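Lithostathine-1-alpha (Homo sapiens, PDB 1QDD) is a secreted C-type lectin-like protein of the pancreas that may inhibit calcium carbonate precipitation and may take part in pancreas and brain regeneration. Local coordinates at residues S23-T34 / E133-N144; G48-Q56 / W91-Y99. The protein carries 1 engineered substitution. All coordinates share one frame; numbering follows the deposited sequence. Where two conformers were deposited one is given.

In the fold
Contact 1 pairs the first long strand of the C-type lectin fold, 24-33, with the last, 136-143, and so brings the two ends of the domain together. Contact 2 joins segments that both lie between those strands in sequence. The two meet at strand 136-143: its other edge takes strand 49-50, with backbone bonds V139 to V51 and K141 to N49, while L50 packs on F138. Both contacts are partly buried and lie close to the centre of the chain. Contact 1 buries about twice the area and rests on regular backbone pairing and CH-pi and cation-pi contacts on aromatic rings; contact 2, with almost no strand, relies on serine hydroxyls, waters and two rings laid on backbone.

Contact 1 (S23-T34 / E133-N144); sequences SYCYYFNEDRET and EDKFSFVCKFKN
The backbone bond from C25 N to F142 O, 2.9 Å and almost straight at 175°, is matched by one from N29 N to F138 O, also 2.9 Å. With the return bonds and the pair Y27-C140 they fix an antiparallel register that holds from Y24 to N29. It then slips by two residues before E33, a beta bulge. There the E33-F136 bonds approach their carbonyls from well out of plane.

On the face bearing C25, Y27 and N29, C25 CB stands over the F142 ring, 3.8 Å from its centroid; N29 CB does likewise on F138. Y27 reverses the roles and lies over C140 CB, with C140 SG 3.4 Å from Y27 OH. Chi1 of Y27 (57°) places its ring between backbone N and carbonyl, which lays it across the neighbouring strand. The F142 ring meets Y27 at its edge. On the other face K141, fully extended, runs alongside Y26 and sets NZ over the Y24 ring, 4.8 Å from the centroid, a cation-pi contact; E58 binds both K141 NZ and Y26 OH.

Here the terminal strands of the C-type lectin domain pair, bringing its ends together. Helix 35-44 covers Y27, N29 and F138, and the C42-C140 disulfide ties it to the sheet. Helix 56-68 packs on Y26 and V139, and strand 75-78 continues the sheet beside S137.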
loop_
_atom_site.group_PDB
_atom_site.type_symbol
_atom_site.label_atom_id
_atom_site.label_comp_id
_atom_site.label_asym_id
_atom_site.label_seq_id
_atom_site.Cartn_x
_atom_site.Cartn_y
_atom_site.Cartn_z
ATOM N N SER A 23 -9.653 10.840 -4.995
ATOM C CA SER A 23 -10.842 10.097 -4.613
ATOM C C SER A 23 -10.663 8.974 -3.610
ATOM O O SER A 23 -11.642 8.336 -3.206
ATOM C CB SER A 23 -11.569 9.599 -5.879
ATOM O OG SER A 23 -11.865 10.704 -6.722
ATOM N N TYR A 24 -9.448 8.716 -3.125
ATOM C CA TYR A 24 -9.183 7.700 -2.114
ATOM C C TYR A 24 -8.532 8.368 -0.904
ATOM O O TYR A 24 -8.012 9.490 -0.970
ATOM C CB TYR A 24 -8.270 6.604 -2.677
ATOM C CG TYR A 24 -8.982 5.637 -3.601
ATOM C CD1 TYR A 24 -9.232 5.948 -4.928
ATOM C CD2 TYR A 24 -9.381 4.396 -3.141
ATOM C CE1 TYR A 24 -9.916 5.070 -5.753
ATOM C CE2 TYR A 24 -10.046 3.488 -3.956
ATOM C CZ TYR A 24 -10.308 3.848 -5.260
ATOM O OH TYR A 24 -10.976 2.948 -6.074
ATOM N N CYS A 25 -8.586 7.683 0.235
ATOM C CA CYS A 25 -7.966 8.103 1.494
ATOM C C CYS A 25 -6.875 7.094 1.863
ATOM O O CYS A 25 -7.030 5.897 1.631
ATOM C CB CYS A 25 -8.977 8.201 2.631
ATOM S SG CYS A 25 -10.398 9.270 2.319
ATOM N N TYR A 26 -5.770 7.622 2.387
ATOM C CA TYR A 26 -4.590 6.819 2.696
ATOM C C TYR A 26 -4.042 7.075 4.093
ATOM O O TYR A 26 -4.136 8.221 4.560
ATOM C CB TYR A 26 -3.481 7.214 1.698
ATOM C CG TYR A 26 -3.705 7.002 0.226
ATOM C CD1 TYR A 26 -4.581 7.827 -0.494
ATOM C CD2 TYR A 26 -3.029 6.019 -0.497
ATOM C CE1 TYR A 26 -4.806 7.664 -1.843
ATOM C CE2 TYR A 26 -3.246 5.857 -1.856
ATOM C CZ TYR A 26 -4.123 6.678 -2.520
ATOM O OH TYR A 26 -4.365 6.559 -3.877
ATOM N N TYR A 27 -3.398 6.091 4.712
ATOM C CA TYR A 27 -2.728 6.345 5.989
ATOM C C TYR A 27 -1.612 5.333 6.217
ATOM O O TYR A 27 -1.666 4.190 5.768
ATOM C CB TYR A 27 -3.657 6.341 7.202
ATOM C CG TYR A 27 -4.458 5.084 7.415
ATOM C CD1 TYR A 27 -4.007 4.075 8.243
ATOM C CD2 TYR A 27 -5.671 4.883 6.766
ATOM C CE1 TYR A 27 -4.730 2.906 8.431
ATOM C CE2 TYR A 27 -6.414 3.737 6.951
ATOM C CZ TYR A 27 -5.943 2.758 7.791
ATOM O OH TYR A 27 -6.682 1.603 7.979
ATOM N N PHE A 28 -0.576 5.760 6.934
ATOM C CA PHE A 28 0.564 4.957 7.340
ATOM C C PHE A 28 0.351 4.479 8.779
ATOM O O PHE A 28 0.004 5.295 9.661
ATOM C CB PHE A 28 1.861 5.768 7.242
ATOM C CG PHE A 28 3.080 5.096 7.821
ATOM C CD1 PHE A 28 3.678 5.614 8.963
ATOM C CD2 PHE A 28 3.631 3.964 7.254
ATOM C CE1 PHE A 28 4.798 5.018 9.520
ATOM C CE2 PHE A 28 4.744 3.367 7.800
ATOM C CZ PHE A 28 5.334 3.888 8.936
ATOM N N ASN A 29 0.442 3.204 9.064
ATOM C CA ASN A 29 0.299 2.608 10.394
ATOM C C ASN A 29 1.646 2.022 10.812
ATOM O O ASN A 29 2.168 1.122 10.139
ATOM C CB ASN A 29 -0.793 1.536 10.358
ATOM C CG ASN A 29 -1.243 1.012 11.697
ATOM O OD1 ASN A 29 -2.357 0.463 11.883
ATOM N ND2 ASN A 29 -0.404 1.115 12.701
ATOM N N GLU A 30 2.232 2.499 11.912
ATOM C CA GLU A 30 3.535 2.045 12.392
ATOM C C GLU A 30 3.517 0.744 13.157
ATOM O O GLU A 30 4.583 0.250 13.602
ATOM C CB GLU A 30 4.248 3.175 13.164
ATOM C CG GLU A 30 5.773 3.122 13.037
ATOM C CD GLU A 30 6.446 4.323 13.664
ATOM O OE1 GLU A 30 6.287 4.515 14.886
ATOM O OE2 GLU A 30 7.133 5.076 12.946
ATOM N N ASP A 31 2.416 0.041 13.266
ATOM C CA ASP A 31 2.316 -1.287 13.851
ATOM C C ASP A 31 3.018 -2.324 12.981
ATOM O O ASP A 31 2.773 -2.337 11.760
ATOM C CB ASP A 31 0.836 -1.644 13.916
ATOM C CG ASP A 31 0.537 -2.952 14.615
ATOM O OD1 ASP A 31 1.385 -3.460 15.367
ATOM O OD2 ASP A 31 -0.589 -3.443 14.387
ATOM N N ARG A 32 3.789 -3.215 13.574
ATOM C CA ARG A 32 4.520 -4.251 12.847
ATOM C C ARG A 32 3.734 -5.540 12.820
ATOM O O ARG A 32 3.454 -6.171 13.842
ATOM C CB ARG A 32 5.903 -4.437 13.486
ATOM C CG ARG A 32 6.787 -3.203 13.378
ATOM C CD ARG A 32 6.602 -2.245 14.552
ATOM N NE ARG A 32 7.740 -1.340 14.653
ATOM C CZ ARG A 32 8.003 -0.305 13.866
ATOM N NH1 ARG A 32 7.178 0.012 12.883
ATOM N NH2 ARG A 32 9.105 0.406 14.085
ATOM N N GLU A 33 3.229 -5.904 11.644
ATOM C CA GLU A 33 2.373 -7.047 11.409
ATOM C C GLU A 33 2.843 -7.829 10.177
ATOM O O GLU A 33 3.526 -7.251 9.323
ATOM C CB GLU A 33 0.924 -6.608 11.184
ATOM C CG GLU A 33 0.259 -5.817 12.288
ATOM C CD GLU A 33 -0.195 -6.610 13.493
ATOM O OE1 GLU A 33 -0.210 -7.856 13.498
ATOM O OE2 GLU A 33 -0.593 -5.972 14.502
ATOM N N THR A 34 2.472 -9.098 10.093
ATOM C CA THR A 34 2.724 -9.863 8.876
ATOM C C THR A 34 1.937 -9.271 7.703
ATOM O O THR A 34 0.970 -8.532 7.918
ATOM C CB THR A 34 2.361 -11.352 9.039
ATOM O OG1 THR A 34 0.945 -11.415 9.234
ATOM C CG2 THR A 34 3.090 -12.015 10.193
ATOM N N GLU A 133 6.087 -13.494 6.102
ATOM C CA GLU A 133 6.029 -13.630 7.542
ATOM C C GLU A 133 6.827 -12.570 8.285
ATOM O O GLU A 133 6.761 -12.521 9.523
ATOM C CB GLU A 133 6.492 -15.037 7.962
ATOM C CG GLU A 133 5.684 -16.160 7.342
ATOM C CD GLU A 133 6.211 -16.637 6.006
ATOM O OE1 GLU A 133 7.191 -16.113 5.434
ATOM O OE2 GLU A 133 5.586 -17.582 5.467
ATOM N N ASP A 134 7.567 -11.713 7.583
ATOM C CA ASP A 134 8.225 -10.581 8.229
ATOM C C ASP A 134 7.184 -9.642 8.837
ATOM O O ASP A 134 6.027 -9.620 8.394
ATOM C CB ASP A 134 9.101 -9.801 7.254
ATOM C CG ASP A 134 10.425 -10.449 6.909
ATOM O OD1 ASP A 134 10.747 -11.518 7.456
ATOM O OD2 ASP A 134 11.124 -9.832 6.073
ATOM N N LYS A 135 7.552 -8.901 9.873
ATOM C CA LYS A 135 6.649 -7.987 10.571
ATOM C C LYS A 135 7.058 -6.543 10.361
ATOM O O LYS A 135 8.088 -6.072 10.875
ATOM C CB LYS A 135 6.561 -8.353 12.067
ATOM C CG LYS A 135 5.945 -9.730 12.281
ATOM C CD LYS A 135 6.127 -10.292 13.676
ATOM C CE LYS A 135 5.735 -11.766 13.704
ATOM N NZ LYS A 135 5.741 -12.322 15.081
ATOM N N PHE A 136 6.319 -5.834 9.510
ATOM C CA PHE A 136 6.590 -4.469 9.107
ATOM C C PHE A 136 5.373 -3.558 9.278
ATOM O O PHE A 136 4.223 -3.994 9.390
ATOM C CB PHE A 136 6.972 -4.436 7.606
ATOM C CG PHE A 136 8.223 -5.146 7.185
ATOM C CD1 PHE A 136 9.351 -5.223 7.990
ATOM C CD2 PHE A 136 8.301 -5.722 5.922
ATOM C CE1 PHE A 136 10.493 -5.878 7.578
ATOM C CE2 PHE A 136 9.457 -6.361 5.502
ATOM C CZ PHE A 136 10.558 -6.441 6.326
ATOM N N SER A 137 5.640 -2.242 9.273
ATOM C CA SER A 137 4.600 -1.216 9.214
ATOM C C SER A 137 3.980 -1.235 7.810
ATOM O O SER A 137 4.449 -1.972 6.918
ATOM C CB SER A 137 5.207 0.140 9.523
ATOM O OG SER A 137 6.300 0.379 8.648
ATOM N N PHE A 138 2.921 -0.474 7.569
ATOM C CA PHE A 138 2.146 -0.611 6.327
ATOM C C PHE A 138 1.318 0.604 5.991
ATOM O O PHE A 138 1.043 1.468 6.843
ATOM C CB PHE A 138 1.228 -1.853 6.443
ATOM C CG PHE A 138 0.306 -1.923 7.622
ATOM C CD1 PHE A 138 -1.020 -1.533 7.527
ATOM C CD2 PHE A 138 0.744 -2.451 8.834
ATOM C CE1 PHE A 138 -1.883 -1.668 8.594
ATOM C CE2 PHE A 138 -0.125 -2.582 9.893
ATOM C CZ PHE A 138 -1.438 -2.195 9.789
ATOM N N VAL A 139 0.901 0.719 4.735
ATOM C CA VAL A 139 0.033 1.789 4.258
ATOM C C VAL A 139 -1.284 1.174 3.758
ATOM O O VAL A 139 -1.262 0.224 2.973
ATOM C CB VAL A 139 0.652 2.620 3.121
ATOM C CG1 VAL A 139 -0.303 3.671 2.559
ATOM C CG2 VAL A 139 1.940 3.312 3.565
ATOM N N CYS A 140 -2.417 1.730 4.176
ATOM C CA CYS A 140 -3.747 1.348 3.717
ATOM C C CYS A 140 -4.349 2.398 2.772
ATOM O O CYS A 140 -4.029 3.575 2.842
ATOM C CB CYS A 140 -4.732 1.143 4.876
ATOM S SG CYS A 140 -4.316 -0.053 6.158
ATOM N N LYS A 141 -5.234 1.941 1.891
ATOM C CA LYS A 141 -5.958 2.756 0.916
ATOM C C LYS A 141 -7.438 2.367 0.935
ATOM O O LYS A 141 -7.741 1.173 0.885
ATOM C CB LYS A 141 -5.356 2.542 -0.483
ATOM C CG LYS A 141 -6.053 3.191 -1.675
ATOM C CD LYS A 141 -5.350 2.843 -2.979
ATOM C CE LYS A 141 -6.037 3.368 -4.225
ATOM N NZ LYS A 141 -5.246 2.985 -5.445
ATOM N N PHE A 142 -8.345 3.336 1.012
ATOM C CA PHE A 142 -9.780 3.030 1.012
ATOM C C PHE A 142 -10.540 4.126 0.266
ATOM O O PHE A 142 -10.155 5.284 0.221
ATOM C CB PHE A 142 -10.328 2.819 2.413
ATOM C CG PHE A 142 -10.365 3.985 3.349
ATOM C CD1 PHE A 142 -11.474 4.822 3.421
ATOM C CD2 PHE A 142 -9.301 4.251 4.190
ATOM C CE1 PHE A 142 -11.504 5.888 4.297
ATOM C CE2 PHE A 142 -9.326 5.315 5.066
ATOM C CZ PHE A 142 -10.425 6.142 5.125
ATOM N N LYS A 143 -11.659 3.692 -0.346
ATOM C CA LYS A 143 -12.454 4.611 -1.151
ATOM C C LYS A 143 -13.282 5.505 -0.229
ATOM O O LYS A 143 -13.978 5.086 0.677
ATOM C CB LYS A 143 -13.381 3.983 -2.188
ATOM C CG LYS A 143 -14.157 4.946 -3.072
ATOM C CD LYS A 143 -13.381 5.772 -4.074
ATOM C CE LYS A 143 -14.219 6.943 -4.591
ATOM N NZ LYS A 143 -14.431 7.968 -3.535
ATOM N N ASN A 144 -13.060 6.769 -0.513
ATOM C CA ASN A 144 -13.811 7.902 -0.129
ATOM C C ASN A 144 -13.215 9.260 -0.214
ATOM O O ASN A 144 -12.194 9.725 0.255
ATOM C CB ASN A 144 -14.807 7.704 1.030
ATOM C CG ASN A 144 -16.064 7.977 0.161
ATOM O OD1 ASN A 144 -16.041 7.729 -1.055
ATOM N ND2 ASN A 144 -17.062 8.534 0.797
HETATM O O HOH W 1 -10.444 11.597 -1.371
#

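Contact 2 (G48-Q56 / W91-Y99); sequences GNLVSVLTQ and WSSGSLVSY
One face of the W91 indole lies flat on the backbone of S52 and V53. S52 CA stands 3.7 Å from the centroid of the W91 six-membered ring, 20° off the normal, and V53 N also sits above that face. S95 O and a water lie at the indole edge, in plane. The Y99 ring covers backbone in the same manner at the start of helix 56-68: T55 C is above its centre, with Q56 CA nearer the rim at 4.0 Å from the Y99 centroid. V53 lies alongside Y99, with V53 CG1 reaching Y99 CD1 at 3.9 Å. L54 slides past the indole in the opposite direction, and L54 CD2 touches W91 NE1 at 3.7 Å.

S98 OG, turned back between its own N and carbonyl (chi1 50°), donates to L54 O at 2.9 Å, on an in-plane lone pair. The S52 and S93 hydroxyls bond in the modelled conformer, a doubtful pair because S52 has a second one.

One water is gripped by V53 O, W91 NE1 (3.0 Å) and Y99 O; another accepts the N-H of S93 and donates to L50 O and S92 OG, whose hydroxyl also bonds D39. Segment 91-99 opens the loop between strands 90-91 and 115-119, consistent with the long-loop region of the C-type lectin fold. With no backbone hydrogen bond between the two segments, ring faces cover main chain, while waters and the S98 hydroxyl bind carbonyls such as V53 O and L54 O.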
loop_
_atom_site.group_PDB
_atom_site.type_symbol
_atom_site.label_atom_id
_atom_site.label_comp_id
_atom_site.label_asym_id
_atom_site.label_seq_id
_atom_site.Cartn_x
_atom_site.Cartn_y
_atom_site.Cartn_z
ATOM N N GLY A 48 -10.968 -1.108 3.231
ATOM C CA GLY A 48 -9.830 -0.847 2.352
ATOM C C GLY A 48 -9.004 -2.098 2.127
ATOM O O GLY A 48 -9.439 -3.237 2.282
ATOM N N ASN A 49 -7.755 -1.921 1.696
ATOM C CA ASN A 49 -6.771 -2.954 1.451
ATOM C C ASN A 49 -5.382 -2.312 1.616
ATOM O O ASN A 49 -5.285 -1.086 1.630
ATOM C CB ASN A 49 -6.780 -3.604 0.065
ATOM C CG ASN A 49 -7.808 -4.700 -0.090
ATOM O OD1 ASN A 49 -8.818 -4.469 -0.778
ATOM N ND2 ASN A 49 -7.625 -5.871 0.492
ATOM N N LEU A 50 -4.347 -3.124 1.718
ATOM C CA LEU A 50 -2.997 -2.590 1.644
ATOM C C LEU A 50 -2.939 -1.788 0.339
ATOM O O LEU A 50 -3.580 -2.141 -0.672
ATOM C CB LEU A 50 -1.951 -3.703 1.575
ATOM C CG LEU A 50 -1.542 -4.355 2.898
ATOM C CD1 LEU A 50 -0.681 -5.587 2.680
ATOM C CD2 LEU A 50 -0.820 -3.343 3.793
ATOM N N VAL A 51 -2.157 -0.728 0.305
ATOM C CA VAL A 51 -2.132 0.164 -0.846
ATOM C C VAL A 51 -1.748 -0.548 -2.131
ATOM O O VAL A 51 -0.811 -1.340 -2.175
ATOM C CB VAL A 51 -1.229 1.382 -0.546
ATOM C CG1 VAL A 51 0.232 1.031 -0.353
ATOM C CG2 VAL A 51 -1.362 2.471 -1.599
ATOM N N SER A 52 -2.436 -0.180 -3.214
ATOM C CA SER A 52 -2.106 -0.559 -4.580
ATOM C C SER A 52 -1.531 0.685 -5.268
ATOM O O SER A 52 -2.145 1.754 -5.174
ATOM C CB SER A 52 -3.291 -1.036 -5.404
ATOM O OG SER A 52 -3.933 -2.156 -4.861
ATOM N N VAL A 53 -0.357 0.598 -5.847
ATOM C CA VAL A 53 0.341 1.728 -6.483
ATOM C C VAL A 53 0.208 1.559 -7.995
ATOM O O VAL A 53 0.871 0.693 -8.570
ATOM C CB VAL A 53 1.807 1.794 -6.039
ATOM C CG1 VAL A 53 2.507 3.016 -6.608
ATOM C CG2 VAL A 53 1.940 1.773 -4.514
ATOM N N LEU A 54 -0.686 2.351 -8.579
ATOM C CA LEU A 54 -1.057 2.149 -9.975
ATOM C C LEU A 54 -0.489 3.119 -10.961
ATOM O O LEU A 54 -0.617 2.880 -12.179
ATOM C CB LEU A 54 -2.603 2.131 -10.036
ATOM C CG LEU A 54 -3.244 1.162 -9.027
ATOM C CD1 LEU A 54 -4.761 1.213 -9.067
ATOM C CD2 LEU A 54 -2.773 -0.266 -9.265
ATOM N N THR A 55 0.159 4.186 -10.537
ATOM C CA THR A 55 0.795 5.173 -11.403
ATOM C C THR A 55 2.061 5.679 -10.704
ATOM O O THR A 55 2.159 5.567 -9.456
ATOM C CB THR A 55 -0.082 6.402 -11.715
ATOM O OG1 THR A 55 -0.332 7.097 -10.476
ATOM C CG2 THR A 55 -1.399 6.087 -12.404
ATOM N N GLN A 56 2.954 6.313 -11.432
ATOM C CA GLN A 56 4.143 6.927 -10.848
ATOM C C GLN A 56 3.740 8.018 -9.869
ATOM O O GLN A 56 4.348 8.139 -8.782
ATOM C CB GLN A 56 5.029 7.494 -11.953
ATOM C CG GLN A 56 6.437 7.892 -11.505
ATOM C CD GLN A 56 7.222 8.379 -12.719
ATOM O OE1 GLN A 56 7.703 9.502 -12.769
ATOM N NE2 GLN A 56 7.268 7.568 -13.769
ATOM N N TRP A 91 -2.221 -7.512 -6.956
ATOM C CA TRP A 91 -2.571 -6.574 -5.892
ATOM C C TRP A 91 -3.682 -7.210 -5.065
ATOM O O TRP A 91 -4.643 -7.781 -5.620
ATOM C CB TRP A 91 -3.080 -5.225 -6.423
ATOM C CG TRP A 91 -2.025 -4.377 -7.053
ATOM C CD1 TRP A 91 -1.900 -4.095 -8.390
ATOM C CD2 TRP A 91 -0.908 -3.737 -6.427
ATOM N NE1 TRP A 91 -0.788 -3.317 -8.622
ATOM C CE2 TRP A 91 -0.161 -3.075 -7.415
ATOM C CE3 TRP A 91 -0.484 -3.629 -5.096
ATOM C CZ2 TRP A 91 1.012 -2.388 -7.141
ATOM C CZ3 TRP A 91 0.686 -2.943 -4.814
ATOM C CH2 TRP A 91 1.413 -2.325 -5.834
ATOM N N SER A 92 -3.653 -7.107 -3.742
ATOM C CA SER A 92 -4.690 -7.662 -2.873
ATOM C C SER A 92 -6.043 -7.043 -3.171
ATOM O O SER A 92 -7.075 -7.720 -2.953
ATOM C CB SER A 92 -4.313 -7.518 -1.401
ATOM O OG SER A 92 -4.257 -6.176 -0.987
ATOM N N SER A 93 -6.138 -5.816 -3.646
ATOM C CA SER A 93 -7.403 -5.192 -3.994
ATOM C C SER A 93 -8.009 -5.723 -5.288
ATOM O O SER A 93 -9.175 -5.391 -5.575
ATOM C CB SER A 93 -7.232 -3.682 -4.173
ATOM O OG SER A 93 -6.431 -3.410 -5.305
ATOM N N GLY A 94 -7.261 -6.434 -6.117
ATOM C CA GLY A 94 -7.782 -6.931 -7.386
ATOM C C GLY A 94 -7.467 -6.038 -8.567
ATOM O O GLY A 94 -7.803 -6.384 -9.713
ATOM N N SER A 95 -6.903 -4.858 -8.375
ATOM C CA SER A 95 -6.540 -3.959 -9.458
ATOM C C SER A 95 -5.460 -4.553 -10.356
ATOM O O SER A 95 -4.646 -5.353 -9.918
ATOM C CB SER A 95 -6.059 -2.628 -8.878
ATOM O OG SER A 95 -7.091 -2.001 -8.144
ATOM N N LEU A 96 -5.431 -4.110 -11.603
ATOM C CA LEU A 96 -4.425 -4.560 -12.566
ATOM C C LEU A 96 -3.043 -4.029 -12.231
ATOM O O LEU A 96 -2.914 -2.958 -11.597
ATOM C CB LEU A 96 -4.853 -4.073 -13.959
ATOM C CG LEU A 96 -6.135 -4.694 -14.526
ATOM C CD1 LEU A 96 -6.449 -4.049 -15.870
ATOM C CD2 LEU A 96 -6.003 -6.201 -14.650
ATOM N N VAL A 97 -1.972 -4.668 -12.663
ATOM C CA VAL A 97 -0.609 -4.183 -12.445
ATOM C C VAL A 97 -0.245 -3.256 -13.599
ATOM O O VAL A 97 0.324 -3.625 -14.635
ATOM C CB VAL A 97 0.394 -5.335 -12.305
ATOM C CG1 VAL A 97 1.796 -4.819 -11.984
ATOM C CG2 VAL A 97 -0.050 -6.307 -11.230
ATOM N N SER A 98 -0.541 -1.974 -13.421
ATOM C CA SER A 98 -0.347 -0.942 -14.430
ATOM C C SER A 98 0.926 -0.132 -14.266
ATOM O O SER A 98 1.256 0.777 -15.036
ATOM C CB SER A 98 -1.552 0.009 -14.446
ATOM O OG SER A 98 -1.867 0.475 -13.146
ATOM N N TYR A 99 1.651 -0.385 -13.175
ATOM C CA TYR A 99 2.887 0.280 -12.794
ATOM C C TYR A 99 3.832 -0.660 -12.035
ATOM O O TYR A 99 3.361 -1.494 -11.246
ATOM C CB TYR A 99 2.572 1.495 -11.912
ATOM C CG TYR A 99 3.754 2.268 -11.378
ATOM C CD1 TYR A 99 4.120 2.215 -10.039
ATOM C CD2 TYR A 99 4.524 3.064 -12.219
ATOM C CE1 TYR A 99 5.211 2.910 -9.557
ATOM C CE2 TYR A 99 5.638 3.729 -11.762
ATOM C CZ TYR A 99 5.964 3.667 -10.418
ATOM O OH TYR A 99 7.058 4.371 -9.960
HETATM O O HOH W 2 -3.710 -4.044 -2.847
HETATM O O HOH W 3 0.683 -1.485 -10.425
HETATM O O HOH W 4 0.774 3.732 -14.813
#